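Local atomic coordinates of adhesion and penetration protein autotransporter (Haemophilus influenzae, PDB entry 3SYJ), a protein that mediates bacterial adherence, aggregation and biofilm formation through its self-associating beta-helical passenger domain, which also carries a probable serine protease. Residues G541-T546 against G572-K577; L587-R592 against R625-E630; S869-Y874 against E904-V909; I890-N895 against T924-H929. All blocks are in the same frame, centred on the assembly; numbering follows the deposited sequence.

Interaction 1 (G541-T546 against G572-K577); sequences GWFGET and GGTNLK
Trp542 lays its six-membered ring flat over Gly573, whose CA sits 3.5 Å from the ring centroid and only 8° off the normal. This CH-pi contact is the tight part of the pairing: Gly573, with no side chain, lets the indole lie directly on its CA, so glycine suits the place. CG of Trp542 stands anti to the carbonyl carbon (chi1 -81°), which leans the indole across the neighbouring strand, and CG2 of Thr546 lies over the opposite face, toward its rim. Beneath it two successive rungs of the beta-helix pair in parallel, with Phe543 N donating to Gly573 O (3.0 Å) and Asn575 N to Phe543 O (2.8 Å). On the other sheet face, that of Phe543 and Thr574, packing is looser: CB of Phe543 lies 4.0 Å from both CG2 of Thr574 and CD2 of Leu576. Ile501 and Leu557 also meet Phe543 there. At the Gly541 end a water bridges Gly541 O and Gly572 N, while at the other end Lys577 swings off toward Asn883 of the second subunit. Glu545 turns from this strand to form a salt bridge with Arg479. Backbone bonds thus set the register, and dispersion between an aromatic face and a glycine adds to them.

Interaction 2 (L587-R592 against R625-E630); sequences LFFSGR and RTFKAE
Phe589 points the edge of its ring at the face of Phe627, a T-shaped pair with centroids 5.2 Å apart and planes at 76°. The touching atom is CD1 of Phe589, poised over the centre of the Phe627 ring and 3.8 Å from its CG. CB of Phe589 adds a CH-pi contact over the same face, 4.2 Å from the centroid. Both phenylalanines hold CG anti to the carbonyl carbon (chi1 -61° and -68°), and from their two strands the rings converge at the buried centre of the contact. Large, flat apolar groups suit this place, for it lies inside the beta-helix, where inward-facing side chains from different walls of the solenoid fill the core. Next to the rings, Arg625 lays its aliphatic part against the backbone, CG 3.6 Å from CA of Gly591. Its guanidinium comes beside CD of Arg592, with NH2 3.9 Å away and the two guanidinium planes almost perpendicular. Each charge is held from outside: Arg625 bonds Ser571 O through NE and Glu497 through NH1, while Arg592 pairs with Asp677. Farther out, Ile648 packs on both phenylalanines, Trp652 and Ile580 on Phe589, and Thr574 on Phe627.

Interaction 3 (S869-Y874 against E904-V909); sequences SSLFGY and EQLTLV
The hydroxyl of Tyr874 is gripped by several groups: Glu904 N donates to OH at 2.8 Å in a nearly straight bond (170°), and Thr902 O and the hydroxyl of Tyr937 are further hydrogen-bond partners. The contact lies near the C-terminal end of the passenger beta-helix, in its pertactin-like part, where the turn after strand 862-870 meets the start of strand 906-911. A tyrosine fits because its ring can pack while its hydroxyl reaches across to the other backbone. CB of Glu904 stands over the centre of the ring in a CH-pi contact, 3.5 Å from the centroid, and the opposite face carries Leu871 O, so the ring is sandwiched between a methylene and a carbonyl oxygen. The Glu904 chain crosses the ring at about a right angle and bends at chi2 (-67°), carrying its carboxylate away toward Asp463 of the second subunit. The two acids lie close there, an approach that may favour protonation of one of them. Buried Leu906 supplies the apolar part of the contact: CB lies at the edge of the tyrosine ring, near its plane, 4.1 Å from CD1 of Tyr874. Its branched end serves two neighbours. CD1 of Leu906 reaches the backbone of Tyr874, whereas CD2 lies 4.0 Å from CB of Ser869 and 3.6 Å from CD2 of Leu871.

Interaction 4 (I890-N895 against T924-H929); sequences ILSVRN and TLENDH
Ile890 and Leu891 run parallel to Thr924 and Leu925, joined by two short, nearly straight backbone bonds, Leu891 N to Thr924 O (2.6 Å, 176°) and Glu926 N to Leu891 O (2.7 Å, 168°). Past this pairing segment 924-929 leaves the strand in a type II beta turn from Leu925 to Asp928, closed by Asp928 N on Leu925 O. Where the backbones separate, a water takes over: it accepts from Val893 N and donates to Glu926 O. The side chains divide by sheet face. On the face of Leu891 and Leu925, CD1 of Leu925 reaches along the first strand to CG2 of Val893 (3.9 Å), the two side chains crossing at a slant, and also lies 4.4 Å from CB of Leu891. Leu925 has CG anti to its own N (chi1 -175°), a setting that sends its branched end alongside the first strand. Leu939 packs on both leucines, and Val930 on Val893 and Leu925, so branched apolar residues suit this largely covered side. The other face, with Ile890 and Thr924, is exposed; there CG2 of Ile890 touches CB of Glu926 at 4.1 Å. Glu926 stretches out fully beyond CG to bring OE1 within 3.0 Å of OG of Ser892, a weak bond that is not settled, because OG also has a stronger partner in the hydroxyl of Tyr824. A serine suits the place because its short hydroxyl lies within range of both. Parallel pairing of successive strands, here with leucines turned inward and Ile890 and Thr924 on the outer face, is characteristic of the right-handed beta-helix of autotransporter passenger domains.

In the fold
Beyond the N-terminal protease domain the chain winds into the beta-helix. Interaction 1 closes a loop of 25 residues between its segments, and interaction 2 opens only after it has closed, spanning 32 more that include helix 603-609. The two touch through strands 567-575 and 622-629, where Thr574 and Leu576 make backbone bonds with Lys628, tying consecutive layers together. Interactions 3 and 4 follow much farther along, their centres about 53 to 63 Å from those of the first two, in the pertactin-like region, and close loops of 29 and 28 residues. Their segments alternate, so the loops cross rather than nest, and Asn895 joins them by bonding Leu871 N and Ser869 OG.

Interaction 1 (G541-T546 against G572-K577)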
loop_
_atom_site.group_PDB
_atom_site.type_symbol
_atom_site.label_atom_id
_atom_site.label_comp_id
_atom_site.label_asym_id
_atom_site.label_seq_id
_atom_site.Cartn_x
_atom_site.Cartn_y
_atom_site.Cartn_z
ATOM N N GLY A 541 39.767 6.964 2.691
ATOM C CA GLY A 541 39.390 7.271 1.322
ATOM C C GLY A 541 38.029 6.781 0.857
ATOM O O GLY A 541 37.109 6.581 1.659
ATOM N N TRP A 542 37.919 6.596 -0.460
ATOM C CA TRP A 542 36.677 6.199 -1.115
ATOM C C TRP A 542 36.711 4.781 -1.689
ATOM O O TRP A 542 37.750 4.316 -2.169
ATOM C CB TRP A 542 36.330 7.182 -2.245
ATOM C CG TRP A 542 35.669 8.420 -1.750
ATOM C CD1 TRP A 542 36.283 9.558 -1.317
ATOM C CD2 TRP A 542 34.263 8.645 -1.617
ATOM N NE1 TRP A 542 35.348 10.477 -0.922
ATOM C CE2 TRP A 542 34.098 9.943 -1.095
ATOM C CE3 TRP A 542 33.129 7.875 -1.885
ATOM C CZ2 TRP A 542 32.841 10.494 -0.839
ATOM C CZ3 TRP A 542 31.877 8.421 -1.633
ATOM C CH2 TRP A 542 31.745 9.719 -1.110
ATOM N N PHE A 543 35.564 4.108 -1.619
ATOM C CA PHE A 543 35.305 2.876 -2.366
ATOM C C PHE A 543 34.210 3.150 -3.382
ATOM O O PHE A 543 33.071 3.421 -3.016
ATOM C CB PHE A 543 34.863 1.749 -1.435
ATOM C CG PHE A 543 35.965 1.203 -0.584
ATOM C CD1 PHE A 543 36.950 0.407 -1.141
ATOM C CD2 PHE A 543 36.020 1.484 0.768
ATOM C CE1 PHE A 543 37.974 -0.096 -0.366
ATOM C CE2 PHE A 543 37.045 0.978 1.557
ATOM C CZ PHE A 543 38.023 0.186 0.989
ATOM N N GLY A 544 34.555 3.100 -4.660
ATOM C CA GLY A 544 33.592 3.404 -5.700
ATOM C C GLY A 544 33.919 4.738 -6.333
ATOM O O GLY A 544 34.529 5.606 -5.705
ATOM N N GLU A 545 33.521 4.904 -7.586
ATOM C CA GLU A 545 33.810 6.122 -8.317
ATOM C C GLU A 545 32.758 7.178 -8.013
ATOM O O GLU A 545 31.558 6.900 -8.058
ATOM C CB GLU A 545 33.858 5.833 -9.816
ATOM C CG GLU A 545 34.097 7.063 -10.669
ATOM C CD GLU A 545 35.424 7.732 -10.364
ATOM O OE1 GLU A 545 36.483 7.120 -10.627
ATOM O OE2 GLU A 545 35.405 8.874 -9.860
ATOM N N THR A 546 33.199 8.390 -7.695
ATOM C CA THR A 546 32.263 9.477 -7.428
ATOM C C THR A 546 32.073 10.392 -8.636
ATOM O O THR A 546 31.081 11.110 -8.719
ATOM C CB THR A 546 32.714 10.337 -6.238
ATOM O OG1 THR A 546 34.102 10.659 -6.387
ATOM C CG2 THR A 546 32.498 9.588 -4.926
ATOM N N GLY A 572 35.907 7.992 5.161
ATOM C CA GLY A 572 35.834 8.737 3.916
ATOM C C GLY A 572 34.482 8.600 3.243
ATOM O O GLY A 572 33.550 9.350 3.537
ATOM N N GLY A 573 34.358 7.637 2.339
ATOM C CA GLY A 573 33.087 7.423 1.678
ATOM C C GLY A 573 33.020 6.169 0.833
ATOM O O GLY A 573 34.055 5.607 0.446
ATOM N N THR A 574 31.793 5.725 0.570
ATOM C CA THR A 574 31.544 4.670 -0.405
ATOM C C THR A 574 30.464 5.111 -1.381
ATOM O O THR A 574 29.487 5.753 -0.995
ATOM C CB THR A 574 31.086 3.334 0.237
ATOM O OG1 THR A 574 29.831 3.516 0.906
ATOM C CG2 THR A 574 32.122 2.808 1.214
ATOM N N ASN A 575 30.655 4.771 -2.651
ATOM C CA ASN A 575 29.608 4.907 -3.650
ATOM C C ASN A 575 29.554 3.621 -4.456
ATOM O O ASN A 575 29.858 3.611 -5.645
ATOM C CB ASN A 575 29.884 6.091 -4.571
ATOM C CG ASN A 575 28.705 6.413 -5.460
ATOM O OD1 ASN A 575 28.868 6.846 -6.603
ATOM N ND2 ASN A 575 27.503 6.200 -4.939
ATOM N N LEU A 576 29.168 2.533 -3.801
ATOM C CA LEU A 576 29.348 1.207 -4.373
ATOM C C LEU A 576 28.176 0.695 -5.177
ATOM O O LEU A 576 27.059 0.592 -4.676
ATOM C CB LEU A 576 29.671 0.189 -3.285
ATOM C CG LEU A 576 31.058 0.317 -2.671
ATOM C CD1 LEU A 576 31.184 -0.592 -1.466
ATOM C CD2 LEU A 576 32.109 -0.003 -3.703
ATOM N N LYS A 577 28.454 0.356 -6.429
ATOM C CA LYS A 577 27.549 -0.459 -7.211
ATOM C C LYS A 577 27.911 -1.894 -6.845
ATOM O O LYS A 577 28.689 -2.549 -7.535
ATOM C CB LYS A 577 27.772 -0.207 -8.695
ATOM C CG LYS A 577 26.509 0.145 -9.456
ATOM C CD LYS A 577 26.099 1.594 -9.205
ATOM C CE LYS A 577 24.771 1.923 -9.889
ATOM N NZ LYS A 577 24.588 3.387 -10.112
HETATM O O HOH W 1 36.539 5.245 4.205
#

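Interaction 2 (L587-R592 against R625-E630)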
loop_
_atom_site.group_PDB
_atom_site.type_symbol
_atom_site.label_atom_id
_atom_site.label_comp_id
_atom_site.label_asym_id
_atom_site.label_seq_id
_atom_site.Cartn_x
_atom_site.Cartn_y
_atom_site.Cartn_z
ATOM N N LEU A 587 33.156 -2.921 12.489
ATOM C CA LEU A 587 33.192 -2.076 11.305
ATOM C C LEU A 587 32.498 -0.748 11.601
ATOM O O LEU A 587 31.310 -0.726 11.924
ATOM C CB LEU A 587 32.517 -2.791 10.131
ATOM C CG LEU A 587 32.425 -2.056 8.795
ATOM C CD1 LEU A 587 33.812 -1.721 8.263
ATOM C CD2 LEU A 587 31.651 -2.896 7.791
ATOM N N PHE A 588 33.242 0.351 11.497
ATOM C CA PHE A 588 32.708 1.675 11.812
ATOM C C PHE A 588 32.571 2.523 10.565
ATOM O O PHE A 588 33.525 2.671 9.804
ATOM C CB PHE A 588 33.613 2.413 12.815
ATOM C CG PHE A 588 33.303 2.111 14.258
ATOM C CD1 PHE A 588 33.512 0.844 14.775
ATOM C CD2 PHE A 588 32.811 3.094 15.099
ATOM C CE1 PHE A 588 33.228 0.563 16.103
ATOM C CE2 PHE A 588 32.530 2.819 16.427
ATOM C CZ PHE A 588 32.743 1.554 16.926
ATOM N N PHE A 589 31.377 3.065 10.354
ATOM C CA PHE A 589 31.169 4.114 9.360
ATOM C C PHE A 589 31.110 5.424 10.122
ATOM O O PHE A 589 30.255 5.607 10.988
ATOM C CB PHE A 589 29.865 3.903 8.592
ATOM C CG PHE A 589 29.811 2.615 7.823
ATOM C CD1 PHE A 589 30.142 2.580 6.478
ATOM C CD2 PHE A 589 29.419 1.443 8.445
ATOM C CE1 PHE A 589 30.086 1.393 5.764
ATOM C CE2 PHE A 589 29.364 0.258 7.749
ATOM C CZ PHE A 589 29.699 0.229 6.402
ATOM N N SER A 590 32.030 6.333 9.823
ATOM C CA SER A 590 32.175 7.520 10.649
ATOM C C SER A 590 32.574 8.746 9.841
ATOM O O SER A 590 33.154 8.633 8.760
ATOM C CB SER A 590 33.228 7.262 11.732
ATOM O OG SER A 590 33.351 8.368 12.617
ATOM N N GLY A 591 32.253 9.918 10.373
ATOM C CA GLY A 591 32.854 11.146 9.900
ATOM C C GLY A 591 34.206 11.232 10.580
ATOM O O GLY A 591 34.617 10.284 11.251
ATOM N N ARG A 592 34.904 12.351 10.417
ATOM C CA ARG A 592 36.213 12.537 11.049
ATOM C C ARG A 592 36.453 13.992 11.458
ATOM O O ARG A 592 35.878 14.916 10.877
ATOM C CB ARG A 592 37.338 12.079 10.118
ATOM C CG ARG A 592 37.347 12.768 8.762
ATOM C CD ARG A 592 38.764 12.905 8.245
ATOM N NE ARG A 592 39.532 13.798 9.106
ATOM C CZ ARG A 592 40.859 13.843 9.166
ATOM N NH1 ARG A 592 41.596 13.043 8.408
ATOM N NH2 ARG A 592 41.449 14.693 9.994
ATOM N N ARG A 625 30.098 12.913 6.523
ATOM C CA ARG A 625 30.297 11.955 5.434
ATOM C C ARG A 625 29.009 11.271 4.952
ATOM O O ARG A 625 27.986 11.258 5.644
ATOM C CB ARG A 625 31.309 10.880 5.842
ATOM C CG ARG A 625 32.669 11.410 6.272
ATOM C CD ARG A 625 33.355 12.197 5.165
ATOM N NE ARG A 625 34.810 12.149 5.297
ATOM C CZ ARG A 625 35.659 12.892 4.595
ATOM N NH1 ARG A 625 35.202 13.762 3.709
ATOM N NH2 ARG A 625 36.968 12.763 4.783
ATOM N N THR A 626 29.075 10.704 3.755
ATOM C CA THR A 626 27.968 9.937 3.215
ATOM C C THR A 626 28.498 8.582 2.798
ATOM O O THR A 626 29.637 8.455 2.345
ATOM C CB THR A 626 27.328 10.604 1.977
ATOM O OG1 THR A 626 28.301 10.720 0.933
ATOM C CG2 THR A 626 26.791 11.971 2.312
ATOM N N PHE A 627 27.668 7.566 2.969
ATOM C CA PHE A 627 28.015 6.228 2.539
ATOM C C PHE A 627 26.862 5.642 1.747
ATOM O O PHE A 627 25.694 5.857 2.074
ATOM C CB PHE A 627 28.342 5.346 3.740
ATOM C CG PHE A 627 29.603 5.739 4.449
ATOM C CD1 PHE A 627 30.838 5.361 3.950
ATOM C CD2 PHE A 627 29.557 6.488 5.614
ATOM C CE1 PHE A 627 32.004 5.713 4.605
ATOM C CE2 PHE A 627 30.719 6.846 6.272
ATOM C CZ PHE A 627 31.943 6.455 5.767
ATOM N N LYS A 628 27.202 4.915 0.693
ATOM C CA LYS A 628 26.204 4.283 -0.147
ATOM C C LYS A 628 26.690 2.958 -0.712
ATOM O O LYS A 628 27.818 2.840 -1.198
ATOM C CB LYS A 628 25.803 5.202 -1.298
ATOM C CG LYS A 628 24.770 4.587 -2.222
ATOM C CD LYS A 628 24.142 5.636 -3.129
ATOM C CE LYS A 628 23.219 4.982 -4.156
ATOM N NZ LYS A 628 22.869 5.893 -5.282
ATOM N N ALA A 629 25.826 1.960 -0.631
ATOM C CA ALA A 629 26.056 0.697 -1.290
ATOM C C ALA A 629 24.688 0.146 -1.662
ATOM O O ALA A 629 23.662 0.704 -1.265
ATOM C CB ALA A 629 26.793 -0.262 -0.366
ATOM N N GLU A 630 24.669 -0.933 -2.435
ATOM C CA GLU A 630 23.425 -1.645 -2.711
ATOM C C GLU A 630 22.955 -2.399 -1.457
ATOM O O GLU A 630 21.856 -2.166 -0.959
ATOM C CB GLU A 630 23.581 -2.558 -3.943
ATOM C CG GLU A 630 23.788 -1.750 -5.243
ATOM C CD GLU A 630 23.982 -2.591 -6.506
ATOM O OE1 GLU A 630 24.116 -3.825 -6.418
ATOM O OE2 GLU A 630 24.012 -2.000 -7.608
#

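Interaction 3 (S869-Y874 against E904-V909)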
loop_
_atom_site.group_PDB
_atom_site.type_symbol
_atom_site.label_atom_id
_atom_site.label_comp_id
_atom_site.label_asym_id
_atom_site.label_seq_id
_atom_site.Cartn_x
_atom_site.Cartn_y
_atom_site.Cartn_z
ATOM N N SER A 869 -17.869 8.520 22.561
ATOM C CA SER A 869 -19.204 7.958 22.389
ATOM C C SER A 869 -20.242 8.994 21.971
ATOM O O SER A 869 -20.031 10.199 22.104
ATOM C CB SER A 869 -19.659 7.290 23.686
ATOM O OG SER A 869 -19.962 8.266 24.672
ATOM N N SER A 870 -21.363 8.495 21.457
ATOM C CA SER A 870 -22.555 9.297 21.225
ATOM C C SER A 870 -23.737 8.591 21.861
ATOM O O SER A 870 -24.374 7.749 21.229
ATOM C CB SER A 870 -22.821 9.487 19.732
ATOM O OG SER A 870 -24.037 10.191 19.527
ATOM N N LEU A 871 -24.022 8.925 23.116
ATOM C CA LEU A 871 -25.119 8.294 23.839
ATOM C C LEU A 871 -26.440 8.511 23.117
ATOM O O LEU A 871 -27.363 7.704 23.248
ATOM C CB LEU A 871 -25.198 8.814 25.280
ATOM C CG LEU A 871 -24.202 8.190 26.266
ATOM C CD1 LEU A 871 -24.268 8.867 27.626
ATOM C CD2 LEU A 871 -24.453 6.695 26.405
ATOM N N PHE A 872 -26.515 9.592 22.343
ATOM C CA PHE A 872 -27.722 9.904 21.587
ATOM C C PHE A 872 -28.074 8.818 20.571
ATOM O O PHE A 872 -29.241 8.460 20.419
ATOM C CB PHE A 872 -27.608 11.255 20.881
ATOM C CG PHE A 872 -28.826 11.611 20.081
ATOM C CD1 PHE A 872 -29.858 12.343 20.649
ATOM C CD2 PHE A 872 -28.956 11.189 18.768
ATOM C CE1 PHE A 872 -30.986 12.661 19.918
ATOM C CE2 PHE A 872 -30.082 11.502 18.034
ATOM C CZ PHE A 872 -31.097 12.240 18.607
ATOM N N GLY A 873 -27.069 8.308 19.866
ATOM C CA GLY A 873 -27.287 7.231 18.914
ATOM C C GLY A 873 -26.985 5.879 19.532
ATOM O O GLY A 873 -27.139 4.837 18.891
ATOM N N TYR A 874 -26.569 5.909 20.795
ATOM C CA TYR A 874 -26.058 4.728 21.496
ATOM C C TYR A 874 -24.939 4.016 20.722
ATOM O O TYR A 874 -24.949 2.794 20.559
ATOM C CB TYR A 874 -27.194 3.778 21.890
ATOM C CG TYR A 874 -27.982 4.272 23.085
ATOM C CD1 TYR A 874 -27.516 4.073 24.379
ATOM C CD2 TYR A 874 -29.184 4.954 22.921
ATOM C CE1 TYR A 874 -28.227 4.531 25.481
ATOM C CE2 TYR A 874 -29.904 5.418 24.016
ATOM C CZ TYR A 874 -29.421 5.205 25.294
ATOM O OH TYR A 874 -30.125 5.658 26.392
ATOM N N GLU A 904 -31.552 3.245 26.680
ATOM C CA GLU A 904 -30.905 1.972 26.404
ATOM C C GLU A 904 -29.623 1.874 27.218
ATOM O O GLU A 904 -29.276 2.793 27.964
ATOM C CB GLU A 904 -30.564 1.849 24.916
ATOM C CG GLU A 904 -31.753 1.925 23.983
ATOM C CD GLU A 904 -32.685 0.739 24.136
ATOM O OE1 GLU A 904 -32.250 -0.295 24.689
ATOM O OE2 GLU A 904 -33.852 0.845 23.699
ATOM N N GLN A 905 -28.924 0.754 27.069
ATOM C CA GLN A 905 -27.582 0.611 27.614
ATOM C C GLN A 905 -26.549 0.757 26.496
ATOM O O GLN A 905 -26.783 0.339 25.364
ATOM C CB GLN A 905 -27.418 -0.746 28.309
ATOM C CG GLN A 905 -28.283 -0.931 29.548
ATOM C CD GLN A 905 -27.882 -2.147 30.364
ATOM O OE1 GLN A 905 -27.483 -3.172 29.817
ATOM N NE2 GLN A 905 -27.990 -2.037 31.680
ATOM N N LEU A 906 -25.412 1.365 26.806
ATOM C CA LEU A 906 -24.319 1.436 25.846
ATOM C C LEU A 906 -23.186 0.513 26.273
ATOM O O LEU A 906 -22.520 0.758 27.279
ATOM C CB LEU A 906 -23.803 2.868 25.708
ATOM C CG LEU A 906 -22.765 3.043 24.602
ATOM C CD1 LEU A 906 -23.302 2.506 23.290
ATOM C CD2 LEU A 906 -22.363 4.497 24.460
ATOM N N THR A 907 -22.980 -0.558 25.515
ATOM C CA THR A 907 -21.882 -1.474 25.792
ATOM C C THR A 907 -20.545 -0.797 25.483
ATOM O O THR A 907 -20.379 -0.201 24.419
ATOM C CB THR A 907 -22.018 -2.781 24.970
ATOM O OG1 THR A 907 -23.300 -3.376 25.221
ATOM C CG2 THR A 907 -20.920 -3.778 25.336
ATOM N N LEU A 908 -19.604 -0.874 26.420
ATOM C CA LEU A 908 -18.268 -0.329 26.206
ATOM C C LEU A 908 -17.250 -1.455 26.064
ATOM O O LEU A 908 -16.425 -1.451 25.147
ATOM C CB LEU A 908 -17.871 0.612 27.347
ATOM C CG LEU A 908 -18.596 1.957 27.360
ATOM C CD1 LEU A 908 -18.047 2.849 28.460
ATOM C CD2 LEU A 908 -18.484 2.640 26.003
ATOM N N VAL A 909 -17.323 -2.421 26.972
ATOM C CA VAL A 909 -16.457 -3.588 26.934
ATOM C C VAL A 909 -17.294 -4.845 26.755
ATOM O O VAL A 909 -18.183 -5.127 27.558
ATOM C CB VAL A 909 -15.643 -3.716 28.230
ATOM C CG1 VAL A 909 -14.690 -4.894 28.130
ATOM C CG2 VAL A 909 -14.880 -2.429 28.507
#

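Interaction 4 (I890-N895 against T924-H929)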
loop_
_atom_site.group_PDB
_atom_site.type_symbol
_atom_site.label_atom_id
_atom_site.label_comp_id
_atom_site.label_asym_id
_atom_site.label_seq_id
_atom_site.Cartn_x
_atom_site.Cartn_y
_atom_site.Cartn_z
ATOM N N ILE A 890 -8.950 1.519 34.050
ATOM C CA ILE A 890 -9.788 2.697 34.176
ATOM C C ILE A 890 -10.412 2.990 32.824
ATOM O O ILE A 890 -9.741 2.926 31.793
ATOM C CB ILE A 890 -8.981 3.913 34.648
ATOM C CG1 ILE A 890 -8.581 3.738 36.114
ATOM C CG2 ILE A 890 -9.782 5.193 34.457
ATOM C CD1 ILE A 890 -7.704 4.847 36.650
ATOM N N LEU A 891 -11.708 3.281 32.831
ATOM C CA LEU A 891 -12.415 3.665 31.620
ATOM C C LEU A 891 -12.725 5.148 31.653
ATOM O O LEU A 891 -13.356 5.639 32.585
ATOM C CB LEU A 891 -13.709 2.866 31.466
ATOM C CG LEU A 891 -13.650 1.629 30.570
ATOM C CD1 LEU A 891 -12.432 0.786 30.898
ATOM C CD2 LEU A 891 -14.926 0.811 30.691
ATOM N N SER A 892 -12.271 5.863 30.634
ATOM C CA SER A 892 -12.560 7.280 30.520
ATOM C C SER A 892 -13.393 7.497 29.269
ATOM O O SER A 892 -13.061 6.989 28.201
ATOM C CB SER A 892 -11.267 8.086 30.451
ATOM O OG SER A 892 -11.530 9.462 30.643
ATOM N N VAL A 893 -14.484 8.241 29.401
ATOM C CA VAL A 893 -15.410 8.403 28.287
ATOM C C VAL A 893 -15.667 9.865 27.960
ATOM O O VAL A 893 -15.968 10.664 28.852
ATOM C CB VAL A 893 -16.764 7.710 28.562
ATOM C CG1 VAL A 893 -17.740 7.987 27.427
ATOM C CG2 VAL A 893 -16.568 6.218 28.759
ATOM N N ARG A 894 -15.525 10.206 26.680
ATOM C CA ARG A 894 -15.911 11.521 26.177
ATOM C C ARG A 894 -17.093 11.392 25.232
ATOM O O ARG A 894 -17.019 10.715 24.211
ATOM C CB ARG A 894 -14.733 12.236 25.510
ATOM C CG ARG A 894 -13.727 12.806 26.498
ATOM C CD ARG A 894 -12.660 13.638 25.811
ATOM N NE ARG A 894 -11.490 13.790 26.667
ATOM C CZ ARG A 894 -11.291 14.810 27.492
ATOM N NH1 ARG A 894 -12.178 15.799 27.557
ATOM N NH2 ARG A 894 -10.198 14.844 28.242
ATOM N N ASN A 895 -18.217 12.029 25.572
ATOM C CA ASN A 895 -19.492 11.882 24.874
ATOM C C ASN A 895 -19.888 13.133 24.206
ATOM O O ASN A 895 -19.665 14.189 24.721
ATOM C CB ASN A 895 -20.627 11.508 25.853
ATOM C CG ASN A 895 -21.960 11.177 25.154
ATOM O OD1 ASN A 895 -22.102 10.148 24.560
ATOM N ND2 ASN A 895 -22.935 12.045 25.283
ATOM N N THR A 924 -13.208 0.524 35.998
ATOM C CA THR A 924 -13.680 1.646 36.792
ATOM C C THR A 924 -13.875 2.848 35.894
ATOM O O THR A 924 -12.966 3.240 35.163
ATOM C CB THR A 924 -12.672 2.011 37.879
ATOM O OG1 THR A 924 -12.659 0.980 38.871
ATOM C CG2 THR A 924 -13.043 3.332 38.526
ATOM N N LEU A 925 -15.066 3.430 35.943
ATOM C CA LEU A 925 -15.354 4.615 35.147
ATOM C C LEU A 925 -14.732 5.849 35.795
ATOM O O LEU A 925 -14.897 6.082 36.991
ATOM C CB LEU A 925 -16.864 4.796 34.976
ATOM C CG LEU A 925 -17.326 5.935 34.065
ATOM C CD1 LEU A 925 -16.858 5.733 32.630
ATOM C CD2 LEU A 925 -18.836 6.070 34.113
ATOM N N GLU A 926 -13.994 6.621 35.005
ATOM C CA GLU A 926 -13.400 7.860 35.486
ATOM C C GLU A 926 -14.501 8.896 35.699
ATOM O O GLU A 926 -15.430 8.999 34.891
ATOM C CB GLU A 926 -12.361 8.383 34.492
ATOM C CG GLU A 926 -11.665 9.663 34.945
ATOM C CD GLU A 926 -10.672 10.195 33.925
ATOM O OE1 GLU A 926 -10.036 9.380 33.222
ATOM O OE2 GLU A 926 -10.524 11.433 33.834
ATOM N N ASN A 927 -14.391 9.656 36.786
ATOM C CA ASN A 927 -15.426 10.611 37.181
ATOM C C ASN A 927 -16.691 9.901 37.650
ATOM O O ASN A 927 -17.699 10.535 37.969
ATOM C CB ASN A 927 -15.749 11.581 36.045
ATOM C CG ASN A 927 -14.632 12.567 35.791
ATOM O OD1 ASN A 927 -13.959 13.013 36.721
ATOM N ND2 ASN A 927 -14.430 12.919 34.525
ATOM N N ASP A 928 -16.626 8.574 37.677
ATOM C CA ASP A 928 -17.697 7.752 38.222
ATOM C C ASP A 928 -18.982 7.757 37.388
ATOM O O ASP A 928 -19.882 6.948 37.622
ATOM C CB ASP A 928 -18.032 8.204 39.643
ATOM C CG ASP A 928 -19.144 7.387 40.265
ATOM O OD1 ASP A 928 -18.981 6.150 40.382
ATOM O OD2 ASP A 928 -20.179 7.990 40.637
ATOM N N HIS A 929 -19.076 8.655 36.414
ATOM C CA HIS A 929 -20.303 8.749 35.634
ATOM C C HIS A 929 -20.159 9.580 34.362
ATOM O O HIS A 929 -19.247 10.400 34.237
ATOM C CB HIS A 929 -21.434 9.309 36.500
ATOM C CG HIS A 929 -21.190 10.706 36.985
ATOM N ND1 HIS A 929 -21.168 11.795 36.139
ATOM C CD2 HIS A 929 -20.970 11.193 38.229
ATOM C CE1 HIS A 929 -20.937 12.890 36.839
ATOM N NE2 HIS A 929 -20.813 12.553 38.110
HETATM O O HOH W 2 -15.351 9.154 32.112
#